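Local coordinates for protein Orf11 (Staphylococcus phage P68, PDB 6O43) that is a potential phage lysin that probably helps break down the staphylococcal cell wall, at residues N2-I7 with Y159-L164; D24-K29 with L186-K191; K52-I57 with F95-L100. All coordinates share one frame; numbering follows the deposited sequence.

Contact 1 (N2-I7 with Y159-L164); sequences NDQEKI and YYPLGL
Pro161 turns its ring toward helix 3-11, where CG meets both Gln4 and Ile7. The enclosed side is at Ile7, which is buried. Its CD1 lies 4.0 Å from CG of Pro161, and the two side chains lie alongside, pointing opposite ways. Leu179 of helix 177-187 and Asn176 also touch Ile7 and crowd this side.

The contact joins the N-terminal helix to the turn that follows helix 152-159. Tyr160 leaves the helical path there, and Pro161 opens a short 3-10 segment in which Leu164 N bonds to Pro161 O at 3.0 Å.

Gln4 meets the same proline on the looser, outer side, where both residues are partly exposed. Its OE1 is 3.5 Å from Pro161 CG and 3.6 Å from Pro161 CD, a van der Waals contact between roughly perpendicular side chains. CG of Gln4 stands anti to the backbone N (chi1 -166°), and a bend at chi2 (52°) brings the amide round to the proline. The other end of that amide, NE2, hydrogen-bonds to Asp8 OD1 and Ala158 O, which should limit its rotation.

Contact 2 (D24-K29 with L186-K191); sequences DQLVPK and LAWGGK
The indole of Trp188 carries Lys29 on one face. Lys29 CB sits over the centre of the six-membered ring, 3.8 Å from its centroid and 10° off the ring normal. This is a CH-pi contact. Leu26 approaches the same indole obliquely, and its CD2 is 4.0 Å from both CZ3 and CE3 of Trp188.

Trp188 comes just after the last turn of helix 177-187, which closes in a Schellman motif. Gly189 follows with a positive phi of 89°, and its N bonds back to Leu186 O at 2.9 Å. The chain turns away here, and Trp188 is left facing helix 23-30.

Lys29 uses its aliphatic part, not its charge. From CB over the six-membered ring, the chain passes CG, which is 4.1 Å from Trp188 CD2 where the two rings join. A bend at chi2 (-63°) then carries it along the indole. Its CD reaches the five-membered ring, 4.0 Å from both CD1 and NE1 of Trp188. Lysine and tryptophan thus lie side by side over much of the lysine chain, whereas Leu26 meets the indole with a single methyl.

Leu26 is buried and also packs on Pro61 and Thr62. Trp188 in turn touches Val66 of helix 61-71 and Leu21. The contact therefore joins the end of helix 177-187 to helix 23-30, with helix 61-71 next to both. Helix 23-30 is kinked at this point, because Pro28 has no N-H to bond to the turn before. The backbone of Lys29 also comes near the indole: its O is 4.0 Å from Trp188 CZ2.

Contact 3 (K52-I57 with F95-L100); sequences KAVKEI and FIARKL
Ile57 packs across Ala97 and onto the start of the Arg98 side chain. Its CB is 3.8 Å from Ala97 CB. At CB the side chain divides. The short branch, CG2, stands anti to the backbone N of Ile57. It lies 3.6 Å from Ala97 CB. The same methyl is 3.6 Å from Arg98 N and 3.7 Å from Arg98 CG, so it rests on both the backbone and the side chain of helix 89-104. The longer branch leaves through CG1, which lies beside the backbone N (chi1 -72°). The chain then runs nearly straight on (chi2 164°) to CD1. That tip returns to the alanine, at 3.7 Å from Ala97 CB, and lies obliquely to the Arg98 guanidinium. One alanine methyl is thus touched by both branches of the isoleucine.

Val54, one turn earlier, meets the same methyl, with its CB 4.0 Å from Ala97 CB. The small alanine lets the backbones come close here: CA of Val54 and CA of Ala97 are only 5.4 Å apart. The short helix segments run in roughly the same direction, with a crossing angle of -28° and axes 9.0 Å apart at closest approach. No hydrogen bond links them, and the contact is almost wholly apolar.

The interface extends toward the start of helix 89-104, where Val54 touches Ala93 and Ile57 touches Lys94. Phe64 of helix 61-71 packs on Val54, so helix 44-57 lies against both helices in this strand-free fold.

Overall arrangement
All three contacts belong to one chain of helices and loops, without strands. The segments of contacts 1 and 2 alternate along the sequence: each contact pairs an early helix, 3-11 or 23-30, with a later part of the chain. Their centres are about 23 Å apart, yet they touch where Lys6 CD meets Leu186 CD1 at 3.8 Å. Contact 3 joins helices 44-57 and 89-104 and is nested inside both of the loops they close. Its centre lies about 19 Å from that of contact 2 and about 27 Å from that of contact 1, on the opposite side of the chain's centre from contact 1. Helix 61-71 packs against contacts 2 and 3. The late part of the chain thus folds back onto its beginning.

Contact 1 (N2-I7 with Y159-L164)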
loop_
_atom_site.group_PDB
_atom_site.type_symbol
_atom_site.label_atom_id
_atom_site.label_comp_id
_atom_site.label_asym_id
_atom_site.label_seq_id
_atom_site.Cartn_x
_atom_site.Cartn_y
_atom_site.Cartn_z
ATOM N N ASN A 2 -16.014 9.565 -6.858
ATOM C CA ASN A 2 -15.174 10.145 -5.817
ATOM C C ASN A 2 -14.009 9.216 -5.479
ATOM O O ASN A 2 -13.616 9.085 -4.317
ATOM C CB ASN A 2 -16.001 10.444 -4.563
ATOM C CG ASN A 2 -16.394 9.187 -3.805
ATOM O OD1 ASN A 2 -16.498 8.105 -4.382
ATOM N ND2 ASN A 2 -16.606 9.325 -2.500
ATOM N N ASP A 3 -13.467 8.562 -6.510
ATOM C CA ASP A 3 -12.286 7.728 -6.317
ATOM C C ASP A 3 -11.125 8.540 -5.757
ATOM O O ASP A 3 -10.400 8.074 -4.872
ATOM C CB ASP A 3 -11.882 7.071 -7.637
ATOM C CG ASP A 3 -12.887 6.042 -8.110
ATOM O OD1 ASP A 3 -13.794 5.687 -7.328
ATOM O OD2 ASP A 3 -12.767 5.589 -9.269
ATOM N N GLN A 4 -10.933 9.760 -6.266
ATOM C CA GLN A 4 -9.827 10.586 -5.794
ATOM C C GLN A 4 -9.950 10.862 -4.302
ATOM O O GLN A 4 -8.947 10.870 -3.576
ATOM C CB GLN A 4 -9.775 11.893 -6.586
ATOM C CG GLN A 4 -8.476 12.654 -6.407
ATOM C CD GLN A 4 -7.262 11.784 -6.677
ATOM O OE1 GLN A 4 -7.126 11.203 -7.754
ATOM N NE2 GLN A 4 -6.381 11.672 -5.688
ATOM N N GLU A 5 -11.177 11.080 -3.825
ATOM C CA GLU A 5 -11.395 11.287 -2.398
ATOM C C GLU A 5 -11.005 10.051 -1.597
ATOM O O GLU A 5 -10.408 10.162 -0.520
ATOM C CB GLU A 5 -12.858 11.659 -2.155
ATOM C CG GLU A 5 -13.266 11.783 -0.697
ATOM C CD GLU A 5 -14.713 12.212 -0.550
ATOM O OE1 GLU A 5 -15.231 12.863 -1.484
ATOM O OE2 GLU A 5 -15.333 11.891 0.485
ATOM N N LYS A 6 -11.332 8.861 -2.106
ATOM C CA LYS A 6 -10.921 7.636 -1.428
ATOM C C LYS A 6 -9.411 7.452 -1.491
ATOM O O LYS A 6 -8.781 7.082 -0.492
ATOM C CB LYS A 6 -11.643 6.434 -2.036
ATOM C CG LYS A 6 -13.146 6.444 -1.794
ATOM C CD LYS A 6 -13.786 5.089 -2.068
ATOM C CE LYS A 6 -14.027 4.864 -3.551
ATOM N NZ LYS A 6 -15.297 4.115 -3.780
ATOM N N ILE A 7 -8.812 7.708 -2.655
ATOM C CA ILE A 7 -7.357 7.640 -2.775
ATOM C C ILE A 7 -6.702 8.601 -1.793
ATOM O O ILE A 7 -5.766 8.237 -1.070
ATOM C CB ILE A 7 -6.924 7.936 -4.222
ATOM C CG1 ILE A 7 -7.419 6.840 -5.165
ATOM C CG2 ILE A 7 -5.409 8.093 -4.307
ATOM C CD1 ILE A 7 -7.441 7.262 -6.628
ATOM N N TYR A 159 -1.774 10.716 -7.436
ATOM C CA TYR A 159 -1.921 12.102 -7.863
ATOM C C TYR A 159 -2.410 12.298 -9.294
ATOM O O TYR A 159 -2.768 13.428 -9.646
ATOM C CB TYR A 159 -0.581 12.840 -7.714
ATOM C CG TYR A 159 -0.150 13.072 -6.284
ATOM C CD1 TYR A 159 -1.039 13.579 -5.340
ATOM C CD2 TYR A 159 1.148 12.785 -5.879
ATOM C CE1 TYR A 159 -0.640 13.801 -4.030
ATOM C CE2 TYR A 159 1.554 13.003 -4.578
ATOM C CZ TYR A 159 0.661 13.511 -3.660
ATOM O OH TYR A 159 1.069 13.726 -2.363
ATOM N N TYR A 160 -2.416 11.265 -10.130
ATOM C CA TYR A 160 -2.862 11.412 -11.511
ATOM C C TYR A 160 -3.252 10.043 -12.054
ATOM O O TYR A 160 -2.547 9.482 -12.903
ATOM C CB TYR A 160 -1.770 12.054 -12.371
ATOM C CG TYR A 160 -2.231 12.455 -13.760
ATOM C CD1 TYR A 160 -3.139 13.490 -13.943
ATOM C CD2 TYR A 160 -1.748 11.803 -14.889
ATOM C CE1 TYR A 160 -3.557 13.862 -15.210
ATOM C CE2 TYR A 160 -2.162 12.166 -16.157
ATOM C CZ TYR A 160 -3.065 13.194 -16.309
ATOM O OH TYR A 160 -3.479 13.557 -17.567
ATOM N N PRO A 161 -4.364 9.477 -11.574
ATOM C CA PRO A 161 -4.701 8.086 -11.921
ATOM C C PRO A 161 -4.847 7.829 -13.410
ATOM O O PRO A 161 -4.708 6.675 -13.832
ATOM C CB PRO A 161 -6.025 7.855 -11.177
ATOM C CG PRO A 161 -5.976 8.808 -10.022
ATOM C CD PRO A 161 -5.284 10.033 -10.565
ATOM N N LEU A 162 -5.127 8.851 -14.224
ATOM C CA LEU A 162 -5.113 8.653 -15.672
ATOM C C LEU A 162 -3.788 8.070 -16.141
ATOM O O LEU A 162 -3.757 7.281 -17.092
ATOM C CB LEU A 162 -5.382 9.972 -16.401
ATOM C CG LEU A 162 -6.816 10.499 -16.461
ATOM C CD1 LEU A 162 -6.861 11.762 -17.306
ATOM C CD2 LEU A 162 -7.756 9.444 -17.020
ATOM N N GLY A 163 -2.686 8.444 -15.489
ATOM C CA GLY A 163 -1.379 7.944 -15.879
ATOM C C GLY A 163 -1.248 6.437 -15.800
ATOM O O GLY A 163 -0.352 5.869 -16.433
ATOM N N LEU A 164 -2.119 5.776 -15.033
ATOM C CA LEU A 164 -2.079 4.321 -14.937
ATOM C C LEU A 164 -2.568 3.647 -16.215
ATOM O O LEU A 164 -2.215 2.490 -16.461
ATOM C CB LEU A 164 -2.916 3.846 -13.745
ATOM C CG LEU A 164 -2.584 4.413 -12.362
ATOM C CD1 LEU A 164 -3.639 3.997 -11.341
ATOM C CD2 LEU A 164 -1.202 3.971 -11.904
#

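Contact 2 (D24-K29 with L186-K191)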
loop_
_atom_site.group_PDB
_atom_site.type_symbol
_atom_site.label_atom_id
_atom_site.label_comp_id
_atom_site.label_asym_id
_atom_site.label_seq_id
_atom_site.Cartn_x
_atom_site.Cartn_y
_atom_site.Cartn_z
ATOM N N ASP A 24 -9.307 -10.072 14.484
ATOM C CA ASP A 24 -10.393 -11.049 14.451
ATOM C C ASP A 24 -11.241 -10.885 13.197
ATOM O O ASP A 24 -11.572 -11.869 12.528
ATOM C CB ASP A 24 -11.267 -10.917 15.699
ATOM C CG ASP A 24 -10.670 -11.604 16.906
ATOM O OD1 ASP A 24 -9.813 -12.494 16.720
ATOM O OD2 ASP A 24 -11.067 -11.262 18.041
ATOM N N GLN A 25 -11.607 -9.646 12.868
ATOM C CA GLN A 25 -12.384 -9.406 11.660
ATOM C C GLN A 25 -11.576 -9.698 10.402
ATOM O O GLN A 25 -12.145 -10.112 9.386
ATOM C CB GLN A 25 -12.894 -7.964 11.648
ATOM C CG GLN A 25 -13.890 -7.665 12.761
ATOM C CD GLN A 25 -14.072 -6.181 13.003
ATOM O OE1 GLN A 25 -13.107 -5.456 13.246
ATOM N NE2 GLN A 25 -15.315 -5.719 12.934
ATOM N N LEU A 26 -10.253 -9.516 10.459
ATOM C CA LEU A 26 -9.431 -9.658 9.260
ATOM C C LEU A 26 -9.224 -11.121 8.884
ATOM O O LEU A 26 -9.261 -11.468 7.700
ATOM C CB LEU A 26 -8.080 -8.964 9.462
ATOM C CG LEU A 26 -8.071 -7.432 9.438
ATOM C CD1 LEU A 26 -6.684 -6.891 9.771
ATOM C CD2 LEU A 26 -8.532 -6.914 8.080
ATOM N N VAL A 27 -9.016 -11.997 9.873
ATOM C CA VAL A 27 -8.587 -13.366 9.570
ATOM C C VAL A 27 -9.527 -14.060 8.592
ATOM O O VAL A 27 -9.053 -14.533 7.546
ATOM C CB VAL A 27 -8.399 -14.166 10.872
ATOM C CG1 VAL A 27 -8.041 -15.607 10.547
ATOM C CG2 VAL A 27 -7.322 -13.523 11.732
ATOM N N PRO A 28 -10.835 -14.158 8.850
ATOM C CA PRO A 28 -11.710 -14.837 7.879
ATOM C C PRO A 28 -11.753 -14.160 6.520
ATOM O O PRO A 28 -12.033 -14.827 5.517
ATOM C CB PRO A 28 -13.084 -14.810 8.567
ATOM C CG PRO A 28 -13.002 -13.684 9.554
ATOM C CD PRO A 28 -11.576 -13.685 10.030
ATOM N N LYS A 29 -11.480 -12.854 6.454
ATOM C CA LYS A 29 -11.582 -12.146 5.182
ATOM C C LYS A 29 -10.425 -12.476 4.248
ATOM O O LYS A 29 -10.610 -12.511 3.027
ATOM C CB LYS A 29 -11.642 -10.635 5.420
ATOM C CG LYS A 29 -12.923 -10.149 6.082
ATOM C CD LYS A 29 -14.126 -10.413 5.195
ATOM C CE LYS A 29 -15.376 -9.756 5.749
ATOM N NZ LYS A 29 -16.601 -10.234 5.053
ATOM N N LEU A 186 -13.407 -0.540 2.905
ATOM C CA LEU A 186 -14.829 -0.229 3.015
ATOM C C LEU A 186 -15.685 -1.464 2.757
ATOM O O LEU A 186 -16.641 -1.736 3.493
ATOM C CB LEU A 186 -15.194 0.896 2.047
ATOM C CG LEU A 186 -14.500 2.241 2.273
ATOM C CD1 LEU A 186 -14.657 3.133 1.052
ATOM C CD2 LEU A 186 -15.053 2.930 3.515
ATOM N N ALA A 187 -15.360 -2.224 1.710
ATOM C CA ALA A 187 -16.101 -3.450 1.432
ATOM C C ALA A 187 -16.129 -4.366 2.648
ATOM O O ALA A 187 -17.117 -5.074 2.884
ATOM C CB ALA A 187 -15.489 -4.171 0.232
ATOM N N TRP A 188 -15.057 -4.360 3.437
ATOM C CA TRP A 188 -14.939 -5.205 4.617
ATOM C C TRP A 188 -15.517 -4.564 5.875
ATOM O O TRP A 188 -15.388 -5.136 6.961
ATOM C CB TRP A 188 -13.472 -5.568 4.854
ATOM C CG TRP A 188 -12.925 -6.563 3.883
ATOM C CD1 TRP A 188 -13.607 -7.211 2.895
ATOM C CD2 TRP A 188 -11.575 -7.033 3.814
ATOM N NE1 TRP A 188 -12.764 -8.054 2.214
ATOM C CE2 TRP A 188 -11.510 -7.964 2.759
ATOM C CE3 TRP A 188 -10.414 -6.755 4.542
ATOM C CZ2 TRP A 188 -10.332 -8.618 2.414
ATOM C CZ3 TRP A 188 -9.245 -7.404 4.197
ATOM C CH2 TRP A 188 -9.212 -8.325 3.142
ATOM N N GLY A 189 -16.140 -3.395 5.759
ATOM C CA GLY A 189 -16.736 -2.750 6.911
ATOM C C GLY A 189 -15.828 -1.821 7.680
ATOM O O GLY A 189 -16.144 -1.481 8.825
ATOM N N GLY A 190 -14.707 -1.400 7.099
ATOM C CA GLY A 190 -13.831 -0.432 7.721
ATOM C C GLY A 190 -14.227 0.989 7.367
ATOM O O GLY A 190 -15.224 1.243 6.690
ATOM N N LYS A 191 -13.410 1.932 7.829
ATOM C CA LYS A 191 -13.681 3.347 7.624
ATOM C C LYS A 191 -12.423 4.076 7.178
ATOM O O LYS A 191 -11.318 3.774 7.639
ATOM C CB LYS A 191 -14.224 3.999 8.900
#

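Contact 3 (K52-I57 with F95-L100)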
loop_
_atom_site.group_PDB
_atom_site.type_symbol
_atom_site.label_atom_id
_atom_site.label_comp_id
_atom_site.label_asym_id
_atom_site.label_seq_id
_atom_site.Cartn_x
_atom_site.Cartn_y
_atom_site.Cartn_z
ATOM N N LYS A 52 -0.256 -10.228 14.030
ATOM C CA LYS A 52 0.271 -9.728 15.297
ATOM C C LYS A 52 1.709 -9.243 15.143
ATOM O O LYS A 52 2.095 -8.223 15.726
ATOM C CB LYS A 52 0.190 -10.818 16.367
ATOM C CG LYS A 52 -1.215 -11.154 16.838
ATOM C CD LYS A 52 -1.168 -12.189 17.955
ATOM C CE LYS A 52 -0.152 -11.792 19.019
ATOM N NZ LYS A 52 -0.180 -12.705 20.201
ATOM N N ALA A 53 2.518 -9.963 14.366
ATOM C CA ALA A 53 3.932 -9.624 14.251
ATOM C C ALA A 53 4.130 -8.295 13.526
ATOM O O ALA A 53 4.908 -7.447 13.978
ATOM C CB ALA A 53 4.684 -10.749 13.540
ATOM N N VAL A 54 3.434 -8.086 12.409
ATOM C CA VAL A 54 3.591 -6.817 11.701
ATOM C C VAL A 54 3.036 -5.674 12.543
ATOM O O VAL A 54 3.581 -4.564 12.548
ATOM C CB VAL A 54 2.937 -6.875 10.305
ATOM C CG1 VAL A 54 3.469 -8.057 9.505
ATOM C CG2 VAL A 54 1.423 -6.930 10.410
ATOM N N LYS A 55 1.956 -5.934 13.284
ATOM C CA LYS A 55 1.399 -4.913 14.165
ATOM C C LYS A 55 2.425 -4.452 15.192
ATOM O O LYS A 55 2.573 -3.250 15.435
ATOM C CB LYS A 55 0.150 -5.447 14.865
ATOM C CG LYS A 55 -0.514 -4.442 15.790
ATOM C CD LYS A 55 -1.730 -5.038 16.491
ATOM C CE LYS A 55 -2.605 -3.944 17.087
ATOM N NZ LYS A 55 -3.001 -2.963 16.029
ATOM N N GLU A 56 3.134 -5.398 15.813
ATOM C CA GLU A 56 4.146 -5.041 16.802
ATOM C C GLU A 56 5.234 -4.164 16.201
ATOM O O GLU A 56 5.825 -3.339 16.905
ATOM C CB GLU A 56 4.760 -6.307 17.400
ATOM C CG GLU A 56 4.182 -6.701 18.740
ATOM C CD GLU A 56 4.717 -5.843 19.866
ATOM O OE1 GLU A 56 5.824 -5.282 19.710
ATOM O OE2 GLU A 56 4.032 -5.722 20.901
ATOM N N ILE A 57 5.509 -4.325 14.908
ATOM C CA ILE A 57 6.583 -3.574 14.271
ATOM C C ILE A 57 6.127 -2.174 13.876
ATOM O O ILE A 57 6.942 -1.245 13.820
ATOM C CB ILE A 57 7.116 -4.362 13.064
ATOM C CG1 ILE A 57 7.925 -5.570 13.546
ATOM C CG2 ILE A 57 7.941 -3.460 12.150
ATOM C CD1 ILE A 57 8.170 -6.613 12.479
ATOM N N PHE A 95 10.510 -8.765 8.100
ATOM C CA PHE A 95 11.394 -8.021 7.206
ATOM C C PHE A 95 10.623 -6.940 6.455
ATOM O O PHE A 95 11.047 -5.779 6.400
ATOM C CB PHE A 95 12.072 -8.991 6.234
ATOM C CG PHE A 95 12.879 -8.321 5.155
ATOM C CD1 PHE A 95 14.078 -7.692 5.451
ATOM C CD2 PHE A 95 12.449 -8.340 3.837
ATOM C CE1 PHE A 95 14.830 -7.078 4.453
ATOM C CE2 PHE A 95 13.196 -7.731 2.834
ATOM C CZ PHE A 95 14.388 -7.099 3.145
ATOM N N ILE A 96 9.470 -7.301 5.888
ATOM C CA ILE A 96 8.702 -6.340 5.104
ATOM C C ILE A 96 8.048 -5.300 6.003
ATOM O O ILE A 96 7.870 -4.143 5.599
ATOM C CB ILE A 96 7.661 -7.067 4.237
ATOM C CG1 ILE A 96 8.360 -7.853 3.127
ATOM C CG2 ILE A 96 6.670 -6.071 3.657
ATOM C CD1 ILE A 96 9.370 -7.017 2.333
ATOM N N ALA A 97 7.672 -5.683 7.224
ATOM C CA ALA A 97 7.097 -4.715 8.149
ATOM C C ALA A 97 8.110 -3.636 8.503
ATOM O O ALA A 97 7.796 -2.441 8.469
ATOM C CB ALA A 97 6.591 -5.417 9.411
ATOM N N ARG A 98 9.335 -4.039 8.851
ATOM C CA ARG A 98 10.365 -3.055 9.164
ATOM C C ARG A 98 10.744 -2.238 7.935
ATOM O O ARG A 98 11.028 -1.041 8.051
ATOM C CB ARG A 98 11.595 -3.744 9.759
ATOM C CG ARG A 98 11.381 -4.257 11.180
ATOM C CD ARG A 98 12.666 -4.814 11.770
ATOM N NE ARG A 98 13.135 -5.997 11.055
ATOM C CZ ARG A 98 13.044 -7.239 11.521
ATOM N NH1 ARG A 98 12.503 -7.468 12.712
ATOM N NH2 ARG A 98 13.499 -8.252 10.796
ATOM N N LYS A 99 10.734 -2.857 6.751
ATOM C CA LYS A 99 11.008 -2.116 5.524
ATOM C C LYS A 99 9.943 -1.052 5.280
ATOM O O LYS A 99 10.259 0.087 4.918
ATOM C CB LYS A 99 11.098 -3.085 4.343
ATOM C CG LYS A 99 11.909 -2.572 3.167
ATOM C CD LYS A 99 12.362 -3.718 2.277
ATOM N N LEU A 100 8.674 -1.400 5.505
ATOM C CA LEU A 100 7.591 -0.446 5.293
ATOM C C LEU A 100 7.641 0.699 6.297
ATOM O O LEU A 100 7.297 1.838 5.957
ATOM C CB LEU A 100 6.250 -1.169 5.372
ATOM C CG LEU A 100 5.203 -0.813 4.322
ATOM C CD1 LEU A 100 5.853 -0.663 2.956
ATOM C CD2 LEU A 100 4.115 -1.875 4.284
#